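Local coordinates for cytoplasmic protein (Cryptococcus neoformans var. grubii serotype A, PDB 7LPO) that probably hydrolyses the beta-glucosidic bond of steryl glucosides, as a sterylglucosidase of glycoside hydrolase family 5, at residues H143-S148 with G152-P157; G70-K75 with T104-E109; A701-Y706 with H740-I745. All blocks are in the same frame, centred on the assembly; numbering follows the deposited sequence.

Contact 1. Residues H143-S148 with G152-P157; sequences HQDVWS and GGSGAP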
ATOM      1  N   HIS A 143       1.425   0.929   8.425  1.00 14.14           N
ATOM      2  CA  HIS A 143       1.347   1.800   7.267  1.00 14.17           C
ATOM      3  C   HIS A 143       2.017   3.137   7.534  1.00 14.21           C
ATOM      4  O   HIS A 143       1.916   3.694   8.632  1.00 14.22           O
ATOM      5  CB  HIS A 143      -0.109   2.030   6.857  1.00 17.06           C
ATOM      6  CG  HIS A 143      -0.251   2.653   5.505  1.00 18.17           C
ATOM      7  ND1 HIS A 143      -0.506   1.914   4.369  1.00 17.62           N
ATOM      8  CD2 HIS A 143      -0.138   3.941   5.101  1.00 17.62           C
ATOM      9  CE1 HIS A 143      -0.558   2.722   3.325  1.00 18.46           C
ATOM     10  NE2 HIS A 143      -0.331   3.956   3.741  1.00 18.32           N
ATOM     11  N   GLN A 144       2.681   3.648   6.501  1.00 14.24           N
ATOM     12  CA  GLN A 144       3.283   4.969   6.511  1.00 14.29           C
ATOM     13  C   GLN A 144       3.363   5.471   5.074  1.00 14.31           C
ATOM     14  O   GLN A 144       3.377   4.693   4.114  1.00 14.29           O
ATOM     15  CB  GLN A 144       4.677   4.950   7.171  1.00 14.31           C
ATOM     16  CG  GLN A 144       5.768   4.287   6.341  1.00 14.31           C
ATOM     17  CD  GLN A 144       6.342   5.194   5.262  1.00 14.35           C
ATOM     18  OE1 GLN A 144       6.445   6.400   5.440  1.00 14.39           O
ATOM     19  NE2 GLN A 144       6.726   4.608   4.144  1.00 14.35           N
ATOM     20  N   ASP A 145       3.414   6.791   4.946  1.00 15.33           N
ATOM     21  CA  ASP A 145       3.685   7.463   3.686  1.00 14.65           C
ATOM     22  C   ASP A 145       4.596   8.633   4.010  1.00 14.70           C
ATOM     23  O   ASP A 145       4.275   9.434   4.889  1.00 14.72           O
ATOM     24  CB  ASP A 145       2.402   7.955   3.007  1.00 15.15           C
ATOM     25  CG  ASP A 145       1.459   6.833   2.668  1.00 16.03           C
ATOM     26  OD1 ASP A 145       1.723   6.121   1.668  1.00 16.80           O
ATOM     27  OD2 ASP A 145       0.453   6.665   3.396  1.00 16.95           O
ATOM     28  N   VAL A 146       5.732   8.709   3.320  1.00 14.47           N
ATOM     29  CA  VAL A 146       6.747   9.742   3.518  1.00 14.53           C
ATOM     30  C   VAL A 146       6.962  10.015   5.001  1.00 14.54           C
ATOM     31  O   VAL A 146       6.989  11.171   5.445  1.00 14.58           O
ATOM     32  CB  VAL A 146       6.399  11.025   2.736  1.00 14.58           C
ATOM     33  CG1 VAL A 146       6.480  10.739   1.237  1.00 14.58           C
ATOM     34  CG2 VAL A 146       5.029  11.544   3.070  1.00 14.57           C
ATOM     35  N   TRP A 147       7.140   8.922   5.745  1.00 14.49           N
ATOM     36  CA  TRP A 147       7.505   8.845   7.159  1.00 14.49           C
ATOM     37  C   TRP A 147       6.359   9.133   8.119  1.00 14.48           C
ATOM     38  O   TRP A 147       6.134   8.341   9.044  1.00 14.44           O
ATOM     39  CB  TRP A 147       8.672   9.777   7.505  1.00 14.55           C
ATOM     40  CG  TRP A 147       9.092   9.625   8.956  1.00 14.55           C
ATOM     41  CD1 TRP A 147       8.879  10.512   9.963  1.00 14.58           C
ATOM     42  CD2 TRP A 147       9.747   8.497   9.553  1.00 14.52           C
ATOM     43  NE1 TRP A 147       9.363  10.015  11.148  1.00 14.57           N
ATOM     44  CE2 TRP A 147       9.901   8.779  10.924  1.00 14.54           C
ATOM     45  CE3 TRP A 147      10.207   7.270   9.062  1.00 14.49           C
ATOM     46  CZ2 TRP A 147      10.507   7.888  11.807  1.00 14.52           C
ATOM     47  CZ3 TRP A 147      10.819   6.394   9.933  1.00 14.48           C
ATOM     48  CH2 TRP A 147      10.962   6.704  11.294  1.00 14.49           C
ATOM     49  N   SER A 148       5.645  10.244   7.934  1.00 14.51           N
ATOM     50  CA  SER A 148       4.628  10.643   8.904  1.00 14.50           C
ATOM     51  C   SER A 148       3.735  11.731   8.329  1.00 14.53           C
ATOM     52  O   SER A 148       4.079  12.373   7.338  1.00 14.56           O
ATOM     53  CB  SER A 148       5.269  11.153  10.201  1.00 14.53           C
ATOM     54  OG  SER A 148       6.035  12.318   9.948  1.00 14.59           O
ATOM     55  N   GLY A 152       4.421  14.985   5.545  1.00 18.40           N
ATOM     56  CA  GLY A 152       3.675  15.043   4.297  1.00 15.58           C
ATOM     57  C   GLY A 152       2.729  13.890   4.043  1.00 16.16           C
ATOM     58  O   GLY A 152       2.139  13.834   2.952  1.00 15.68           O
ATOM     59  N   GLY A 153       2.566  12.952   4.977  1.00 16.74           N
ATOM     60  CA  GLY A 153       1.851  11.728   4.675  1.00 17.98           C
ATOM     61  C   GLY A 153       1.135  11.059   5.827  1.00 15.07           C
ATOM     62  O   GLY A 153       0.048  11.483   6.231  1.00 15.07           O
ATOM     63  N   SER A 154       1.714   9.971   6.321  1.00 14.44           N
ATOM     64  CA  SER A 154       1.140   9.208   7.417  1.00 14.40           C
ATOM     65  C   SER A 154       2.252   8.376   8.019  1.00 14.38           C
ATOM     66  O   SER A 154       3.308   8.191   7.408  1.00 14.39           O
ATOM     67  CB  SER A 154      -0.006   8.306   6.947  1.00 14.35           C
ATOM     68  OG  SER A 154       0.479   7.157   6.264  1.00 15.99           O
ATOM     69  N   GLY A 155       2.003   7.872   9.226  1.00 14.36           N
ATOM     70  CA  GLY A 155       2.915   6.910   9.809  1.00 16.08           C
ATOM     71  C   GLY A 155       3.394   7.190  11.219  1.00 14.35           C
ATOM     72  O   GLY A 155       2.706   6.863  12.187  1.00 14.33           O
ATOM     73  N   ALA A 156       4.569   7.786  11.347  1.00 14.39           N
ATOM     74  CA  ALA A 156       5.270   7.828  12.619  1.00 14.40           C
ATOM     75  C   ALA A 156       4.749   8.945  13.529  1.00 14.43           C
ATOM     76  O   ALA A 156       4.240   9.964  13.051  1.00 14.46           O
ATOM     77  CB  ALA A 156       6.763   8.012  12.385  1.00 14.44           C
ATOM     78  N   PRO A 157       4.862   8.772  14.847  1.00 14.43           N
ATOM     79  CA  PRO A 157       4.424   9.833  15.762  1.00 14.46           C
ATOM     80  C   PRO A 157       5.335  11.047  15.691  1.00 14.52           C
ATOM     81  O   PRO A 157       6.515  10.958  15.345  1.00 14.54           O
ATOM     82  CB  PRO A 157       4.471   9.170  17.144  1.00 14.44           C
ATOM     83  CG  PRO A 157       5.399   8.009  16.999  1.00 14.42           C
ATOM     84  CD  PRO A 157       5.279   7.550  15.559  1.00 14.40           C
TER

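Contact 2. Residues G70-K75 with T104-E109; sequences GDFINK and TWESLE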
ATOM      1  N   GLY A  70      -3.839  11.396  20.028  1.00 27.65           N
ATOM      2  CA  GLY A  70      -3.992  10.703  18.770  1.00 28.11           C
ATOM      3  C   GLY A  70      -5.283   9.927  18.791  1.00 29.16           C
ATOM      4  O   GLY A  70      -5.297   8.727  19.083  1.00 31.53           O
ATOM      5  N   ASP A  71      -6.386  10.612  18.513  1.00 23.76           N
ATOM      6  CA  ASP A  71      -7.704   9.995  18.586  1.00 22.85           C
ATOM      7  C   ASP A  71      -8.006   9.359  17.236  1.00 21.65           C
ATOM      8  O   ASP A  71      -8.512  10.007  16.318  1.00 22.08           O
ATOM      9  CB  ASP A  71      -8.766  11.012  18.974  1.00 26.89           C
ATOM     10  CG  ASP A  71     -10.147  10.413  18.969  1.00 30.17           C
ATOM     11  OD1 ASP A  71     -10.250   9.188  19.195  1.00 31.80           O
ATOM     12  OD2 ASP A  71     -11.117  11.147  18.719  1.00 31.36           O
ATOM     13  N   PHE A  72      -7.689   8.071  17.122  1.00 16.22           N
ATOM     14  CA  PHE A  72      -8.001   7.278  15.947  1.00 18.89           C
ATOM     15  C   PHE A  72      -9.188   6.353  16.156  1.00 20.51           C
ATOM     16  O   PHE A  72      -9.541   5.615  15.233  1.00 20.44           O
ATOM     17  CB  PHE A  72      -6.790   6.438  15.545  1.00 19.34           C
ATOM     18  CG  PHE A  72      -5.678   7.229  14.932  1.00 19.05           C
ATOM     19  CD1 PHE A  72      -4.812   7.977  15.724  1.00 19.93           C
ATOM     20  CD2 PHE A  72      -5.490   7.220  13.570  1.00 19.44           C
ATOM     21  CE1 PHE A  72      -3.784   8.698  15.162  1.00 21.33           C
ATOM     22  CE2 PHE A  72      -4.461   7.938  12.994  1.00 22.17           C
ATOM     23  CZ  PHE A  72      -3.603   8.669  13.783  1.00 22.79           C
ATOM     24  N   ILE A  73      -9.813   6.370  17.334  1.00 26.74           N
ATOM     25  CA  ILE A  73     -10.881   5.418  17.609  1.00 27.44           C
ATOM     26  C   ILE A  73     -12.000   5.582  16.592  1.00 23.76           C
ATOM     27  O   ILE A  73     -12.365   6.702  16.210  1.00 23.51           O
ATOM     28  CB  ILE A  73     -11.422   5.593  19.036  1.00 31.47           C
ATOM     29  CG1 ILE A  73     -10.336   5.280  20.060  1.00 33.74           C
ATOM     30  CG2 ILE A  73     -12.634   4.700  19.244  1.00 34.08           C
ATOM     31  CD1 ILE A  73     -10.322   3.848  20.520  1.00 34.57           C
ATOM     32  N   ASN A  74     -12.554   4.450  16.159  1.00 20.76           N
ATOM     33  CA  ASN A  74     -13.689   4.336  15.250  1.00 23.55           C
ATOM     34  C   ASN A  74     -13.310   4.598  13.800  1.00 27.64           C
ATOM     35  O   ASN A  74     -14.203   4.748  12.957  1.00 31.01           O
ATOM     36  CB  ASN A  74     -14.841   5.256  15.663  1.00 23.68           C
ATOM     37  CG  ASN A  74     -15.705   4.639  16.750  1.00 25.53           C
ATOM     38  OD1 ASN A  74     -15.880   3.416  16.804  1.00 23.91           O
ATOM     39  ND2 ASN A  74     -16.238   5.478  17.628  1.00 29.50           N
ATOM     40  N   LYS A  75     -12.021   4.633  13.476  1.00 27.32           N
ATOM     41  CA  LYS A  75     -11.554   4.487  12.107  1.00 24.99           C
ATOM     42  C   LYS A  75     -10.712   3.222  12.026  1.00 19.83           C
ATOM     43  O   LYS A  75      -9.788   3.058  12.831  1.00 19.21           O
ATOM     44  CB  LYS A  75     -10.726   5.694  11.656  1.00 29.52           C
ATOM     45  CG  LYS A  75     -11.515   6.990  11.582  1.00 31.61           C
ATOM     46  CD  LYS A  75     -10.576   8.176  11.714  1.00 32.54           C
ATOM     47  CE  LYS A  75     -10.804   9.168  10.590  1.00 32.75           C
ATOM     48  NZ  LYS A  75      -9.535   9.852  10.235  1.00 32.56           N
ATOM     49  N   THR A 104      -1.321   2.757  11.906  1.00 15.14           N
ATOM     50  CA  THR A 104      -0.094   3.534  11.889  1.00 14.77           C
ATOM     51  C   THR A 104       0.616   3.444  13.229  1.00 14.77           C
ATOM     52  O   THR A 104      -0.003   3.265  14.280  1.00 16.12           O
ATOM     53  CB  THR A 104      -0.349   5.006  11.544  1.00 16.26           C
ATOM     54  OG1 THR A 104      -1.149   5.609  12.571  1.00 16.30           O
ATOM     55  CG2 THR A 104      -1.048   5.097  10.176  1.00 16.63           C
ATOM     56  N   TRP A 105       1.941   3.545  13.160  1.00 14.82           N
ATOM     57  CA  TRP A 105       2.758   3.697  14.356  1.00 16.26           C
ATOM     58  C   TRP A 105       2.258   4.844  15.227  1.00 17.80           C
ATOM     59  O   TRP A 105       2.226   4.733  16.460  1.00 14.33           O
ATOM     60  CB  TRP A 105       4.201   3.913  13.911  1.00 14.33           C
ATOM     61  CG  TRP A 105       5.232   3.985  14.974  1.00 15.26           C
ATOM     62  CD1 TRP A 105       5.086   3.713  16.296  1.00 14.35           C
ATOM     63  CD2 TRP A 105       6.596   4.355  14.781  1.00 15.79           C
ATOM     64  NE1 TRP A 105       6.277   3.890  16.938  1.00 14.37           N
ATOM     65  CE2 TRP A 105       7.219   4.296  16.030  1.00 14.40           C
ATOM     66  CE3 TRP A 105       7.353   4.728  13.663  1.00 16.20           C
ATOM     67  CZ2 TRP A 105       8.565   4.602  16.203  1.00 14.44           C
ATOM     68  CZ3 TRP A 105       8.683   5.042  13.838  1.00 16.85           C
ATOM     69  CH2 TRP A 105       9.277   4.973  15.100  1.00 14.47           C
ATOM     70  N   GLU A 106       1.842   5.949  14.599  1.00 15.98           N
ATOM     71  CA  GLU A 106       1.373   7.092  15.373  1.00 14.32           C
ATOM     72  C   GLU A 106       0.195   6.704  16.251  1.00 17.79           C
ATOM     73  O   GLU A 106       0.107   7.135  17.408  1.00 14.30           O
ATOM     74  CB  GLU A 106       0.972   8.246  14.454  1.00 16.65           C
ATOM     75  CG  GLU A 106       0.299   9.400  15.195  1.00 18.17           C
ATOM     76  CD  GLU A 106      -0.150  10.543  14.290  1.00 20.13           C
ATOM     77  OE1 GLU A 106      -0.506  11.600  14.836  1.00 22.05           O
ATOM     78  OE2 GLU A 106      -0.149  10.404  13.044  1.00 20.58           O
ATOM     79  N   SER A 107      -0.744   5.924  15.704  1.00 16.19           N
ATOM     80  CA  SER A 107      -1.947   5.578  16.451  1.00 18.62           C
ATOM     81  C   SER A 107      -1.640   4.676  17.639  1.00 17.53           C
ATOM     82  O   SER A 107      -2.446   4.610  18.578  1.00 18.02           O
ATOM     83  CB  SER A 107      -2.975   4.913  15.526  1.00 20.52           C
ATOM     84  OG  SER A 107      -2.552   3.619  15.114  1.00 21.48           O
ATOM     85  N   LEU A 108      -0.478   4.022  17.638  1.00 18.11           N
ATOM     86  CA  LEU A 108      -0.085   3.138  18.725  1.00 17.60           C
ATOM     87  C   LEU A 108       0.807   3.802  19.768  1.00 17.02           C
ATOM     88  O   LEU A 108       0.819   3.352  20.921  1.00 16.50           O
ATOM     89  CB  LEU A 108       0.658   1.914  18.179  1.00 16.55           C
ATOM     90  CG  LEU A 108      -0.091   0.942  17.279  1.00 17.83           C
ATOM     91  CD1 LEU A 108       0.880  -0.122  16.747  1.00 17.96           C
ATOM     92  CD2 LEU A 108      -1.254   0.282  17.996  1.00 18.20           C
ATOM     93  N   GLU A 109       1.565   4.850  19.408  1.00 14.26           N
ATOM     94  CA  GLU A 109       2.584   5.382  20.313  1.00 14.29           C
ATOM     95  C   GLU A 109       2.651   6.906  20.263  1.00 14.34           C
ATOM     96  O   GLU A 109       3.705   7.494  20.527  1.00 16.20           O
ATOM     97  CB  GLU A 109       3.962   4.776  19.993  1.00 14.30           C
ATOM     98  CG  GLU A 109       4.978   4.785  21.127  1.00 16.14           C
ATOM     99  CD  GLU A 109       6.225   3.941  20.821  1.00 18.05           C
ATOM    100  OE1 GLU A 109       6.415   3.517  19.667  1.00 18.69           O
ATOM    101  OE2 GLU A 109       7.027   3.695  21.736  1.00 20.57           O
TER

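Contact 3. Residues A701-Y706 with H740-I745; sequences ANEQVY and HGRVEI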
ATOM      1  N   ALA A 701     -10.476 -34.476  -5.292  1.00 31.37           N
ATOM      2  CA  ALA A 701     -11.801 -34.006  -5.672  1.00 33.70           C
ATOM      3  C   ALA A 701     -12.836 -35.008  -5.187  1.00 38.17           C
ATOM      4  O   ALA A 701     -12.675 -36.216  -5.384  1.00 39.18           O
ATOM      5  CB  ALA A 701     -11.923 -33.825  -7.190  1.00 31.75           C
ATOM      6  N   ASN A 702     -13.892 -34.512  -4.553  1.00 43.83           N
ATOM      7  CA  ASN A 702     -15.003 -35.361  -4.141  1.00 42.75           C
ATOM      8  C   ASN A 702     -16.208 -34.463  -3.890  1.00 43.82           C
ATOM      9  O   ASN A 702     -16.218 -33.289  -4.279  1.00 42.89           O
ATOM     10  CB  ASN A 702     -14.633 -36.213  -2.921  1.00 39.90           C
ATOM     11  CG  ASN A 702     -14.213 -35.385  -1.729  1.00 38.47           C
ATOM     12  OD1 ASN A 702     -14.923 -34.477  -1.303  1.00 38.91           O
ATOM     13  ND2 ASN A 702     -13.052 -35.708  -1.172  1.00 38.21           N
ATOM     14  N   GLU A 703     -17.237 -35.024  -3.252  1.00 48.12           N
ATOM     15  CA  GLU A 703     -18.488 -34.300  -3.064  1.00 45.12           C
ATOM     16  C   GLU A 703     -18.339 -33.141  -2.096  1.00 42.54           C
ATOM     17  O   GLU A 703     -19.165 -32.223  -2.109  1.00 42.73           O
ATOM     18  CB  GLU A 703     -19.574 -35.249  -2.557  1.00 48.00           C
ATOM     19  CG  GLU A 703     -19.867 -36.417  -3.480  1.00 54.03           C
ATOM     20  CD  GLU A 703     -19.851 -36.024  -4.949  1.00 63.51           C
ATOM     21  OE1 GLU A 703     -20.798 -35.341  -5.396  1.00 66.62           O
ATOM     22  OE2 GLU A 703     -18.885 -36.391  -5.657  1.00 67.10           O
ATOM     23  N   GLN A 704     -17.322 -33.175  -1.244  1.00 38.12           N
ATOM     24  CA  GLN A 704     -17.074 -32.116  -0.286  1.00 38.55           C
ATOM     25  C   GLN A 704     -15.894 -31.237  -0.673  1.00 35.76           C
ATOM     26  O   GLN A 704     -15.677 -30.205  -0.029  1.00 33.86           O
ATOM     27  CB  GLN A 704     -16.827 -32.719   1.107  1.00 43.97           C
ATOM     28  CG  GLN A 704     -18.084 -32.935   1.946  1.00 49.03           C
ATOM     29  CD  GLN A 704     -19.009 -33.982   1.356  1.00 55.89           C
ATOM     30  OE1 GLN A 704     -20.223 -33.770   1.265  1.00 59.32           O
ATOM     31  NE2 GLN A 704     -18.444 -35.124   0.953  1.00 56.16           N
ATOM     32  N   VAL A 705     -15.128 -31.620  -1.698  1.00 31.94           N
ATOM     33  CA  VAL A 705     -13.936 -30.894  -2.131  1.00 29.52           C
ATOM     34  C   VAL A 705     -14.117 -30.590  -3.611  1.00 27.68           C
ATOM     35  O   VAL A 705     -13.898 -31.452  -4.468  1.00 29.17           O
ATOM     36  CB  VAL A 705     -12.645 -31.680  -1.877  1.00 26.78           C
ATOM     37  CG1 VAL A 705     -11.430 -30.862  -2.274  1.00 24.92           C
ATOM     38  CG2 VAL A 705     -12.572 -32.079  -0.404  1.00 26.68           C
ATOM     39  N   TYR A 706     -14.504 -29.354  -3.914  1.00 25.37           N
ATOM     40  CA  TYR A 706     -14.854 -28.936  -5.258  1.00 23.67           C
ATOM     41  C   TYR A 706     -14.394 -27.499  -5.455  1.00 20.49           C
ATOM     42  O   TYR A 706     -13.954 -26.822  -4.521  1.00 19.94           O
ATOM     43  CB  TYR A 706     -16.367 -29.053  -5.476  1.00 25.18           C
ATOM     44  CG  TYR A 706     -17.106 -28.452  -4.322  1.00 27.01           C
ATOM     45  CD1 TYR A 706     -17.360 -27.093  -4.282  1.00 29.43           C
ATOM     46  CD2 TYR A 706     -17.492 -29.227  -3.236  1.00 30.03           C
ATOM     47  CE1 TYR A 706     -18.004 -26.519  -3.210  1.00 31.21           C
ATOM     48  CE2 TYR A 706     -18.141 -28.657  -2.143  1.00 30.40           C
ATOM     49  CZ  TYR A 706     -18.395 -27.304  -2.143  1.00 31.54           C
ATOM     50  OH  TYR A 706     -19.032 -26.708  -1.082  1.00 33.51           O
ATOM     51  N   HIS A 740     -15.888 -30.481 -18.265  1.00 24.34           N
ATOM     52  CA  HIS A 740     -15.974 -31.698 -17.477  1.00 24.84           C
ATOM     53  C   HIS A 740     -16.874 -31.425 -16.282  1.00 26.02           C
ATOM     54  O   HIS A 740     -17.054 -30.278 -15.869  1.00 28.35           O
ATOM     55  CB  HIS A 740     -14.592 -32.161 -16.980  1.00 25.77           C
ATOM     56  CG  HIS A 740     -13.604 -32.428 -18.072  1.00 29.90           C
ATOM     57  ND1 HIS A 740     -13.135 -31.441 -18.914  1.00 31.19           N
ATOM     58  CD2 HIS A 740     -12.988 -33.573 -18.455  1.00 31.36           C
ATOM     59  CE1 HIS A 740     -12.278 -31.966 -19.771  1.00 31.89           C
ATOM     60  NE2 HIS A 740     -12.174 -33.260 -19.517  1.00 32.23           N
ATOM     61  N   GLY A 741     -17.443 -32.491 -15.725  1.00 23.96           N
ATOM     62  CA  GLY A 741     -18.099 -32.399 -14.433  1.00 26.12           C
ATOM     63  C   GLY A 741     -19.491 -31.784 -14.462  1.00 27.70           C
ATOM     64  O   GLY A 741     -20.167 -31.714 -15.495  1.00 27.44           O
ATOM     65  N   ARG A 742     -19.922 -31.349 -13.275  1.00 32.58           N
ATOM     66  CA  ARG A 742     -21.257 -30.808 -13.057  1.00 33.71           C
ATOM     67  C   ARG A 742     -21.159 -29.552 -12.198  1.00 33.13           C
ATOM     68  O   ARG A 742     -20.181 -29.344 -11.476  1.00 33.36           O
ATOM     69  CB  ARG A 742     -22.178 -31.835 -12.380  1.00 34.54           C
ATOM     70  CG  ARG A 742     -21.776 -32.170 -10.960  1.00 37.48           C
ATOM     71  CD  ARG A 742     -22.649 -33.275 -10.348  1.00 42.09           C
ATOM     72  NE  ARG A 742     -22.172 -33.672  -9.019  1.00 44.74           N
ATOM     73  CZ  ARG A 742     -22.521 -33.066  -7.887  1.00 45.24           C
ATOM     74  NH1 ARG A 742     -23.361 -32.041  -7.913  1.00 45.95           N
ATOM     75  NH2 ARG A 742     -22.034 -33.489  -6.728  1.00 44.79           N
ATOM     76  N   VAL A 743     -22.200 -28.717 -12.270  1.00 28.69           N
ATOM     77  CA  VAL A 743     -22.221 -27.435 -11.573  1.00 27.45           C
ATOM     78  C   VAL A 743     -23.590 -27.198 -10.946  1.00 28.52           C
ATOM     79  O   VAL A 743     -24.604 -27.757 -11.370  1.00 30.34           O
ATOM     80  CB  VAL A 743     -21.888 -26.254 -12.517  1.00 23.96           C
ATOM     81  CG1 VAL A 743     -20.670 -26.566 -13.383  1.00 24.73           C
ATOM     82  CG2 VAL A 743     -23.086 -25.939 -13.409  1.00 21.68           C
ATOM     83  N   GLU A 744     -23.608 -26.334  -9.934  1.00 31.19           N
ATOM     84  CA  GLU A 744     -24.845 -25.822  -9.362  1.00 31.66           C
ATOM     85  C   GLU A 744     -24.554 -24.453  -8.764  1.00 28.35           C
ATOM     86  O   GLU A 744     -23.471 -24.217  -8.225  1.00 29.21           O
ATOM     87  CB  GLU A 744     -25.426 -26.780  -8.314  1.00 37.93           C
ATOM     88  CG  GLU A 744     -24.841 -26.652  -6.937  1.00 45.51           C
ATOM     89  CD  GLU A 744     -25.639 -27.417  -5.889  1.00 52.22           C
ATOM     90  OE1 GLU A 744     -26.185 -28.494  -6.218  1.00 54.46           O
ATOM     91  OE2 GLU A 744     -25.718 -26.936  -4.733  1.00 54.10           O
ATOM     92  N   ILE A 745     -25.527 -23.553  -8.864  1.00 25.36           N
ATOM     93  CA  ILE A 745     -25.380 -22.182  -8.392  1.00 28.56           C
ATOM     94  C   ILE A 745     -26.278 -21.969  -7.182  1.00 29.36           C
ATOM     95  O   ILE A 745     -27.390 -22.506  -7.116  1.00 32.20           O
ATOM     96  CB  ILE A 745     -25.722 -21.160  -9.497  1.00 31.75           C
ATOM     97  CG1 ILE A 745     -27.138 -21.396 -10.024  1.00 32.89           C
ATOM     98  CG2 ILE A 745     -24.737 -21.247 -10.664  1.00 34.40           C
ATOM     99  CD1 ILE A 745     -27.610 -20.377 -11.065  1.00 34.65           C
TER

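Contact 1. Residues H143-S148 with G152-P157
The loop that leaves strand 137-143 doubles back on itself here, and D145 meets S154 in a single antiparallel, hydrogen-bonded beta bridge. D145 N donates to S154 O (2.8 Å), and S154 N returns the bond to D145 O. Their side chains join as well. S154 OG, set between its own backbone N and carbonyl carbon (chi1 76°), gives its proton to the anti side of D145 OD2 at 2.9 Å. H143 NE2 comes to the same oxygen on its syn side at 2.8 Å, almost in the imidazole plane, and both donors approach from one face of the carboxylate. K48 adds a salt bridge to OD2, and H143 ND1 is hydrogen-bonded to D141, so OD2 has three partners and the imidazole is held at both nitrogens. The catalytic domain of this family is a TIM barrel, and loops after its strands line the substrate pocket; a bound Tris molecule, probably from the crystallisation liquor, lies about 4 Å from the D145 side chain. Further along, G153 N donates to S148 O at 2.9 Å and A156 N to W147 O at 2.8 Å. The A156 methyl sits over one face of the W147 indole, 3.8 Å from CB to the centroid of the five-membered ring, while W147 NE1 bonds to T160. V146 CG2 presses on the G152-G153 peptide.

Contact 2. Residues G70-K75 with T104-E109
F72 carries this contact, laying its ring against the first turn of helix 105-109, with no hydrogen bond between the two segments. The tight part is the meeting with S107: its CB lies over one face of the phenyl ring, 3.7 Å from the centroid and 16° off the normal, a CH-pi contact. The S107 hydroxyl is turned back to the helix start, where OG donates to T104 O at 2.7 Å on an in-plane lone pair. At the ring's rim, E106 OE2 comes near the phenyl plane, 3.9 Å from F72 CZ, the carboxylate standing 73° to the ring. An extended chain carries the E106 carboxylate out to this edge, and R149 holds its OE1 in a salt bridge. T104 OG1 is looser still, 4.1 Å from F72 CE2 and oblique to the ring. On the solvent side of the 70-75 loop, the exposed D71 accepts a weak bond at OD1 from I73 N, 3.4 Å, and lies by N51. What F72 packs on is a helix N-cap: T104, right before the helix, accepts from S107 N through OG1 at 3.2 Å.

Contact 3. Residues A701-Y706 with H740-I745
E703 and R742 meet through their ends alone, the two side chains crossing at about a right angle while their charged groups lie nearly coplanar, 28° apart. R742 NH2 donates to E703 OE1 at 2.6 Å, and the oxygen sits at the edge of the guanidinium, close to its plane. The donor lies nearly on the extension of the C-O bond of OE1, and the N-H points somewhat off line, at 134°. This is a one-pronged salt bridge, since E703 OE2 stays 4.4 Å from R742 NH2. The two chains arrive differently. R742 runs extended from CG to NE, and the guanidinium is then turned about the CD-NE bond. E703 is folded at its second torsion (chi2 -40°), which brings OE1 within bonding distance of R742 NH2. Both residues are exposed, so solvent probably screens the pair and its contribution may be modest. W753 touches both sides: R742 makes a cation-pi contact with its ring, and W753 NE1 donates to the carbonyl of E703. The loop itself is held by N702, whose OD1 accepts from Q704 N at 2.7 Å, an Asx turn. The arrangement is a surface salt bridge between a loop and strand 742-746 in the beta-rich C-terminal domain of this family 5 enzyme.

In the fold
Contacts 1 and 2 are buried neighbours in the catalytic barrel, their centres 12 Å apart, and contact 3 lies at the surface of the C-terminal domain, 46 to 48 Å from both by centres. The first two share a border: G155 O probably accepts a hydrogen bond from E106 N at 2.7 Å, and W105 packs on A156 and P157. Each involves a segment that follows a barrel strand, 137-143 or 98-104. Their chemistry differs even so, with backbone bonds and a clustered polar network in contact 1 but an aromatic ring on a capped helix turn in contact 2. Contact 3 rests on one ion pair between exposed side chains.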